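Local coordinates for Dna-binding protein RAP1 (Saccharomyces cerevisiae, PDB 4BJT) that binds DNA as a repressor/activator protein of transcription and telomeres, its C-terminal domain docking the Rap1-binding module of Rif1, at residues I57-D62 with F140-L145; R89-K94 with D117-R122; C132-L137 with G160-D165. One frame throughout, in Å; residues are numbered along the deposited sequence.

Contact 1: I57-D62 with F140-L145; sequences IYDNID and FPRYFL. With EDO (1,2-ethanediol), chain I.
D59 and R142 form the polar heart of this contact, a salt bridge with two hydrogen bonds. R142 approaches side-on: NE gives a nearly straight bond to D59 OD1 (2.9 Å, N-H...O 170°), and NH2 reaches D59 OD2, also at 2.9 Å, on that oxygen's syn side. Both oxygens lie in or close to the guanidinium plane, yet the carboxylate is turned 40° against it, and OD1 is met from above the carboxylate plane. The R142 chain starts with CG anti to the backbone N and runs straight until a bend at chi3 (-62°) swings NE and NH2 round to the acid. E55 makes a salt bridge to NH1, which also donates to the carbonyl of P159, so the guanidinium is held at several points and its rotation is probably fixed. A water extends the network, donating to D59 OD1 and accepting from R142 N.

The apolar side of the contact begins beside this bridge. Y58 lays its CB against CD of R142, 3.7 Å away, while its ring leads off and carries a 1,2-ethanediol, probably from the crystallisation liquor, over one face. L145 CD1 comes to 3.3 Å from the carbonyl O of D59, a close methyl-to-oxygen approach. I61 and L145 pass alongside head to tail, with CD1 of I61 4.1 Å from CB of L145.

N146, one turn along from R142, donates through ND2 to the carbonyl of Y58 and further ties the short segment down. What results is a short helical turn and the loop after it, near the start of the modelled chain, pinned by a bidentate arginine-aspartate pair to helix 140-150 of the all-helical Rap1 C-terminal domain.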
# COMPACT_ATOMS: atom_id res chain seq x y z
N ILE C 57 5.36 -14.08 -1.10
CA ILE C 57 6.76 -13.68 -1.00
C ILE C 57 6.90 -12.18 -0.75
O ILE C 57 7.93 -11.74 -0.21
CB ILE C 57 7.61 -14.12 -2.21
CG1 ILE C 57 7.22 -13.39 -3.51
CG2 ILE C 57 7.57 -15.66 -2.36
CD1 ILE C 57 8.15 -13.63 -4.66
N TYR C 58 5.92 -11.39 -1.17
CA TYR C 58 5.95 -9.93 -0.96
C TYR C 58 5.50 -9.55 0.45
O TYR C 58 5.76 -8.43 0.91
CB TYR C 58 5.09 -9.22 -2.01
CG TYR C 58 5.63 -9.43 -3.40
CD1 TYR C 58 6.67 -8.66 -3.90
CD2 TYR C 58 5.13 -10.44 -4.21
CE1 TYR C 58 7.20 -8.88 -5.17
CE2 TYR C 58 5.65 -10.67 -5.48
CZ TYR C 58 6.67 -9.87 -5.97
OH TYR C 58 7.25 -10.12 -7.19
N ASP C 59 4.76 -10.44 1.12
CA ASP C 59 4.26 -10.23 2.48
C ASP C 59 5.15 -10.80 3.57
O ASP C 59 5.07 -10.36 4.72
CB ASP C 59 2.90 -10.94 2.63
CG ASP C 59 1.80 -10.36 1.77
OD1 ASP C 59 1.80 -9.13 1.56
OD2 ASP C 59 0.98 -11.16 1.23
N ASN C 60 5.95 -11.81 3.24
CA ASN C 60 6.77 -12.55 4.22
C ASN C 60 8.21 -12.10 4.32
O ASN C 60 9.02 -12.82 4.92
CB ASN C 60 6.74 -14.04 3.85
CG ASN C 60 5.40 -14.65 3.82
OD1 ASN C 60 4.48 -14.16 4.47
ND2 ASN C 60 5.32 -15.83 3.25
N ILE C 61 8.54 -10.92 3.80
CA ILE C 61 9.89 -10.36 3.90
C ILE C 61 10.19 -10.29 5.41
O ILE C 61 9.36 -9.81 6.17
CB ILE C 61 9.93 -8.95 3.26
CG1 ILE C 61 9.83 -9.06 1.74
CG2 ILE C 61 11.21 -8.17 3.68
CD1 ILE C 61 9.47 -7.77 1.05
N ASP C 62 11.36 -10.76 5.83
CA ASP C 62 11.74 -10.81 7.25
C ASP C 62 12.00 -9.38 7.74
O ASP C 62 12.93 -8.73 7.27
CB ASP C 62 12.97 -11.68 7.44
CG ASP C 62 13.44 -11.83 8.87
OD1 ASP C 62 12.92 -11.12 9.74
OD2 ASP C 62 14.31 -12.70 9.13
N PHE C 140 -1.50 -3.04 2.69
CA PHE C 140 -0.70 -2.01 3.42
C PHE C 140 0.61 -2.55 3.93
O PHE C 140 1.67 -1.94 3.73
CB PHE C 140 -1.47 -1.42 4.60
CG PHE C 140 -1.85 0.01 4.42
CD1 PHE C 140 -0.94 1.01 4.62
CD2 PHE C 140 -3.13 0.35 4.04
CE1 PHE C 140 -1.29 2.35 4.47
CE2 PHE C 140 -3.47 1.68 3.84
CZ PHE C 140 -2.55 2.67 4.09
N PRO C 141 0.63 -3.70 4.62
CA PRO C 141 1.92 -4.21 5.12
C PRO C 141 2.92 -4.48 4.00
O PRO C 141 4.10 -4.14 4.09
CB PRO C 141 1.53 -5.47 5.89
CG PRO C 141 0.12 -5.20 6.31
CD PRO C 141 -0.48 -4.54 5.09
N ARG C 142 2.43 -5.03 2.90
CA ARG C 142 3.24 -5.31 1.74
C ARG C 142 3.89 -4.02 1.22
O ARG C 142 5.05 -4.02 0.79
CB ARG C 142 2.30 -5.88 0.64
CG ARG C 142 3.04 -6.36 -0.54
CD ARG C 142 2.12 -6.97 -1.59
NE ARG C 142 1.41 -8.14 -1.09
CZ ARG C 142 0.61 -8.92 -1.83
NH1 ARG C 142 0.34 -8.59 -3.08
NH2 ARG C 142 0.04 -10.00 -1.30
N TYR C 143 3.14 -2.92 1.21
CA TYR C 143 3.65 -1.65 0.73
C TYR C 143 4.87 -1.26 1.54
O TYR C 143 5.93 -1.00 0.97
CB TYR C 143 2.57 -0.57 0.81
CG TYR C 143 2.99 0.74 0.16
CD1 TYR C 143 3.90 1.59 0.78
CD2 TYR C 143 2.55 1.07 -1.12
CE1 TYR C 143 4.31 2.76 0.17
CE2 TYR C 143 2.91 2.28 -1.71
CZ TYR C 143 3.80 3.12 -1.08
OH TYR C 143 4.15 4.28 -1.72
N PHE C 144 4.75 -1.25 2.86
CA PHE C 144 5.90 -0.82 3.70
C PHE C 144 7.06 -1.78 3.66
O PHE C 144 8.20 -1.34 3.57
CB PHE C 144 5.45 -0.56 5.14
CG PHE C 144 4.62 0.69 5.26
CD1 PHE C 144 5.20 1.93 5.12
CD2 PHE C 144 3.26 0.62 5.44
CE1 PHE C 144 4.42 3.09 5.19
CE2 PHE C 144 2.48 1.78 5.48
CZ PHE C 144 3.08 3.00 5.36
N LEU C 145 6.82 -3.11 3.71
CA LEU C 145 7.95 -4.03 3.67
C LEU C 145 8.76 -3.85 2.42
O LEU C 145 9.98 -3.89 2.46
CB LEU C 145 7.49 -5.48 3.75
CG LEU C 145 6.93 -5.93 5.10
CD1 LEU C 145 6.12 -7.23 4.95
CD2 LEU C 145 8.05 -6.09 6.13
C1 EDO I . 10.08 -10.70 -3.30
O1 EDO I . 10.05 -9.67 -2.29
C2 EDO I . 11.23 -11.67 -2.97
O2 EDO I . 10.91 -12.38 -1.79
O HOH W 1 0.29 -7.12 3.08

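Contact 2: R89-K94 with D117-R122; sequences RQFMDK and DETGIR
F91 turns the edge of its ring to the end of helix 108-119: the carbonyl O of T119 lies in the ring plane, 3.8 Å from CE1, and CD1 of I121 sits at the same rim, 4.2 Å from CZ. Carrying CG anti to the backbone N (chi1 165°) sends the phenyl out from its helix and across the T119 side chain at about a right angle, with CE1 4.0 Å from T119 CB. F82 and F144 each meet this ring edge-to-face, which probably helps set its orientation.

K94, one turn on, also starts with its CG opposite the backbone N, but the chain then bends at chi2 (69°). CG settles 3.5 Å from the carbonyl O of E118 and 3.7 Å from CG2 of T119, and CE passes over E118, close to its CB and OE1. NZ stops 4.0 Å from E118 OE1, beyond a salt bridge, and makes a long, weak ion pair with E97. On T119 the methyl faces K94, while OG1 turns back to bond the carbonyl of L115 in the preceding turn. An alanine in place of K94 would take away the methylenes lying on T119 and E118 and is likely to leave the E118 carboxylate without its nearby positive charge.

G120 takes a positive phi just after the helix, and I121 beyond it reaches F91 through CD1. Carbon meets carbon and carbonyl oxygen: phenyl edge and lysine methylenes face the T119 and E118 carbonyls and the T119 and I121 methyls, without a direct hydrogen bond, and charge probably adds only diffuse attraction.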
# COMPACT_ATOMS: atom_id res chain seq x y z
N ARG C 89 10.05 -4.69 12.91
CA ARG C 89 9.02 -5.63 13.36
C ARG C 89 8.00 -4.93 14.28
O ARG C 89 6.81 -5.18 14.16
CB ARG C 89 9.67 -6.83 14.06
CG ARG C 89 8.68 -7.89 14.49
CD ARG C 89 9.38 -9.04 15.15
NE ARG C 89 10.15 -9.85 14.21
CZ ARG C 89 9.66 -10.85 13.47
NH1 ARG C 89 8.38 -11.16 13.52
NH2 ARG C 89 10.46 -11.54 12.66
N GLN C 90 8.46 -4.07 15.18
CA GLN C 90 7.55 -3.40 16.10
C GLN C 90 6.58 -2.50 15.33
O GLN C 90 5.37 -2.50 15.61
CB GLN C 90 8.30 -2.62 17.17
CG GLN C 90 7.36 -2.17 18.28
CD GLN C 90 8.11 -1.51 19.40
OE1 GLN C 90 8.91 -0.63 19.16
NE2 GLN C 90 7.96 -2.00 20.64
N PHE C 91 7.09 -1.76 14.34
CA PHE C 91 6.24 -0.93 13.49
C PHE C 91 5.23 -1.79 12.74
O PHE C 91 4.04 -1.49 12.74
CB PHE C 91 7.09 -0.13 12.49
CG PHE C 91 6.31 0.47 11.34
CD1 PHE C 91 5.53 1.61 11.52
CD2 PHE C 91 6.34 -0.10 10.09
CE1 PHE C 91 4.79 2.15 10.46
CE2 PHE C 91 5.59 0.42 9.04
CZ PHE C 91 4.85 1.57 9.22
N MET C 92 5.68 -2.88 12.14
CA MET C 92 4.81 -3.74 11.33
C MET C 92 3.73 -4.36 12.20
O MET C 92 2.59 -4.49 11.76
CB MET C 92 5.60 -4.85 10.62
CG MET C 92 6.59 -4.34 9.60
SD MET C 92 5.85 -3.36 8.25
CE MET C 92 4.68 -4.44 7.63
N ASP C 93 4.06 -4.75 13.41
CA ASP C 93 3.08 -5.35 14.29
C ASP C 93 2.03 -4.31 14.74
O ASP C 93 0.85 -4.66 14.81
CB ASP C 93 3.76 -6.07 15.47
CG ASP C 93 4.56 -7.31 15.03
OD1 ASP C 93 4.49 -7.69 13.85
OD2 ASP C 93 5.35 -7.81 15.84
N LYS C 94 2.42 -3.03 14.95
CA LYS C 94 1.43 -1.98 15.26
C LYS C 94 0.54 -1.72 14.04
O LYS C 94 -0.66 -1.54 14.18
CB LYS C 94 2.10 -0.68 15.73
CG LYS C 94 1.13 0.32 16.32
CD LYS C 94 0.55 -0.17 17.66
CE LYS C 94 -0.45 0.77 18.24
NZ LYS C 94 -0.76 0.45 19.67
N ASP C 117 -2.00 8.57 14.36
CA ASP C 117 -1.90 8.52 15.82
C ASP C 117 -1.18 7.34 16.39
O ASP C 117 -0.52 7.48 17.43
CB ASP C 117 -3.31 8.56 16.45
CG ASP C 117 -4.09 9.83 16.19
OD1 ASP C 117 -3.47 10.85 15.81
OD2 ASP C 117 -5.33 9.81 16.35
N GLU C 118 -1.31 6.15 15.76
CA GLU C 118 -0.73 4.92 16.30
C GLU C 118 0.57 4.49 15.68
O GLU C 118 1.38 3.86 16.36
CB GLU C 118 -1.76 3.79 16.21
CG GLU C 118 -3.00 4.09 17.05
CD GLU C 118 -4.05 3.01 16.98
OE1 GLU C 118 -3.78 1.88 17.46
OE2 GLU C 118 -5.13 3.28 16.40
N THR C 119 0.76 4.76 14.38
CA THR C 119 1.96 4.33 13.65
C THR C 119 2.82 5.49 13.14
O THR C 119 3.89 5.20 12.62
CB THR C 119 1.60 3.36 12.50
OG1 THR C 119 0.48 3.85 11.78
CG2 THR C 119 1.26 1.98 12.98
N GLY C 120 2.38 6.75 13.25
CA GLY C 120 3.22 7.86 12.82
C GLY C 120 3.36 8.00 11.32
O GLY C 120 4.36 8.55 10.85
N ILE C 121 2.38 7.54 10.55
CA ILE C 121 2.38 7.72 9.10
C ILE C 121 1.62 9.01 8.80
O ILE C 121 0.50 9.17 9.28
CB ILE C 121 1.74 6.52 8.38
CG1 ILE C 121 2.42 5.18 8.76
CG2 ILE C 121 1.77 6.75 6.85
CD1 ILE C 121 1.55 3.99 8.48
N ARG C 122 2.22 9.93 8.02
CA ARG C 122 1.55 11.20 7.73
C ARG C 122 0.28 10.96 6.91
O ARG C 122 0.24 10.08 6.07
CB ARG C 122 2.48 12.19 7.04
CG ARG C 122 3.57 12.68 7.99
CD ARG C 122 4.47 13.69 7.34
NE ARG C 122 5.59 14.07 8.21
CZ ARG C 122 5.56 14.96 9.19
NH1 ARG C 122 4.45 15.64 9.46
NH2 ARG C 122 6.66 15.20 9.90

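Contact 3: C132-L137 with G160-D165; sequences CLSGDL and GIWTHD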
# COMPACT_ATOMS: atom_id res chain seq x y z
N CYS C 132 -3.23 4.07 -4.21
CA CYS C 132 -2.52 3.18 -5.11
C CYS C 132 -2.78 1.70 -4.83
O CYS C 132 -2.49 0.86 -5.68
CB CYS C 132 -1.04 3.49 -5.16
SG CYS C 132 -0.07 2.74 -3.86
N LEU C 133 -3.37 1.38 -3.65
CA LEU C 133 -3.77 0.02 -3.32
C LEU C 133 -5.23 -0.24 -3.76
O LEU C 133 -5.75 -1.31 -3.45
CB LEU C 133 -3.67 -0.25 -1.82
CG LEU C 133 -2.28 -0.10 -1.19
CD1 LEU C 133 -2.29 -0.49 0.27
CD2 LEU C 133 -1.23 -0.79 -1.97
N SER C 134 -5.90 0.73 -4.38
CA SER C 134 -7.34 0.62 -4.73
C SER C 134 -8.18 0.32 -3.46
O SER C 134 -9.17 -0.40 -3.54
CB SER C 134 -7.58 -0.45 -5.80
OG SER C 134 -6.83 -0.21 -6.98
N GLY C 135 -7.74 0.86 -2.32
CA GLY C 135 -8.42 0.69 -1.04
C GLY C 135 -8.30 -0.67 -0.37
O GLY C 135 -9.01 -0.92 0.59
N ASP C 136 -7.38 -1.54 -0.84
CA ASP C 136 -7.25 -2.90 -0.29
C ASP C 136 -6.32 -2.85 0.89
O ASP C 136 -5.09 -2.88 0.74
CB ASP C 136 -6.75 -3.86 -1.36
CG ASP C 136 -6.79 -5.32 -0.91
OD1 ASP C 136 -7.02 -5.57 0.29
OD2 ASP C 136 -6.61 -6.21 -1.76
N LEU C 137 -6.90 -2.76 2.10
CA LEU C 137 -6.12 -2.63 3.34
C LEU C 137 -5.15 -3.76 3.56
O LEU C 137 -4.13 -3.54 4.22
CB LEU C 137 -7.01 -2.57 4.59
CG LEU C 137 -8.03 -1.48 4.72
CD1 LEU C 137 -8.48 -1.37 6.16
CD2 LEU C 137 -7.51 -0.18 4.23
N GLY C 160 -0.46 -5.68 -6.53
CA GLY C 160 -1.38 -4.92 -5.68
C GLY C 160 -1.02 -3.47 -5.49
O GLY C 160 -1.84 -2.70 -4.98
N ILE C 161 0.19 -3.05 -5.87
CA ILE C 161 0.63 -1.67 -5.70
C ILE C 161 0.68 -1.04 -7.06
O ILE C 161 1.57 -1.33 -7.86
CB ILE C 161 2.01 -1.63 -4.98
CG1 ILE C 161 1.93 -2.39 -3.65
CG2 ILE C 161 2.49 -0.17 -4.82
CD1 ILE C 161 3.15 -2.33 -2.79
N TRP C 162 -0.32 -0.20 -7.37
CA TRP C 162 -0.43 0.43 -8.67
C TRP C 162 0.47 1.64 -8.78
O TRP C 162 0.28 2.62 -8.07
CB TRP C 162 -1.88 0.83 -8.95
CG TRP C 162 -2.77 -0.34 -9.19
CD1 TRP C 162 -3.40 -1.11 -8.26
CD2 TRP C 162 -3.14 -0.87 -10.46
NE1 TRP C 162 -4.11 -2.11 -8.88
CE2 TRP C 162 -3.96 -1.99 -10.24
CE3 TRP C 162 -2.86 -0.49 -11.78
CZ2 TRP C 162 -4.51 -2.74 -11.28
CZ3 TRP C 162 -3.43 -1.21 -12.80
CH2 TRP C 162 -4.19 -2.36 -12.55
N THR C 163 1.39 1.62 -9.72
CA THR C 163 2.25 2.76 -9.99
C THR C 163 1.64 3.66 -11.08
O THR C 163 0.70 3.27 -11.78
CB THR C 163 3.62 2.28 -10.44
OG1 THR C 163 3.44 1.58 -11.67
CG2 THR C 163 4.29 1.39 -9.41
N HIS C 164 2.25 4.83 -11.27
CA HIS C 164 1.83 5.73 -12.34
C HIS C 164 1.92 5.03 -13.69
O HIS C 164 0.99 5.10 -14.49
CB HIS C 164 2.69 7.00 -12.32
CG HIS C 164 2.41 7.91 -13.48
ND1 HIS C 164 1.31 8.76 -13.49
CD2 HIS C 164 3.06 8.04 -14.66
CE1 HIS C 164 1.35 9.39 -14.66
NE2 HIS C 164 2.39 8.99 -15.39
N ASP C 165 3.04 4.31 -13.93
CA ASP C 165 3.22 3.57 -15.18
C ASP C 165 2.14 2.51 -15.38
O ASP C 165 1.70 2.30 -16.50
CB ASP C 165 4.61 2.92 -15.22
CG ASP C 165 5.76 3.90 -15.43
OD1 ASP C 165 5.47 5.09 -15.76
OD2 ASP C 165 6.93 3.48 -15.31
O HOH W 2 -4.27 -3.40 -4.22
O HOH W 3 -6.83 -2.81 -8.09
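W162 N donates to the carbonyl O of C132 at 2.9 Å (N-H...O 162°), the one direct hydrogen bond between the two segments. The same oxygen lies near the indole plane at the ring edge, 3.4 Å from CD1 of W162, so the backbone acceptor meets both the amide and the rim of its own donor residue. Beside it, SG of C132 touches CG2 of I161 at 4.0 Å, and the L133 and I161 side chains run alongside each other with their ends in the same direction, CD2 against CG1 at 3.9 Å.

Two waters make the next layer. One donates to both L133 O and G160 O; the other joins S134 OG to W162 NE1, the bond from NE1 being weak. S134 OG is further held by R193, which forms a cation-pi contact with W162, while H185 stacks on the indole and its ND1 accepts from G160 N.

A Schellman motif at S134 ends helix 123-132 and overlaps the type I' turn from L133 to D136; G135 within the turn and L137 just after it bond through their backbones to the bound peptide. The C132 carbonyl is thus satisfied by an amide, those of the buried L133 and G160 share a water, and the indole probably feels the positive charge of R193.

How the contacts relate
Helix 140-150, which carries one side of contact 1, packs against both other contacts. Its F144 puts CZ 3.6 Å from CD1 of I121 in contact 2, and L145 CG lies 3.7 Å from CE of M92, joining contacts 1 and 2, whose centres are 14 Å apart. Contact 3, its centre likewise 14 Å from that of contact 1, is met by Y143, CE2 3.7 Å from SG of C132, and by F140. Contacts 2 and 3 do not touch, their nearest atoms being about 9 Å apart. Along the chain contact 2 is nested within the loop closed by contact 1, whereas contacts 1 and 3 interleave. Contact 3 is also where the bound Rif1 peptide is met, through backbone hydrogen bonds from G135 and L137.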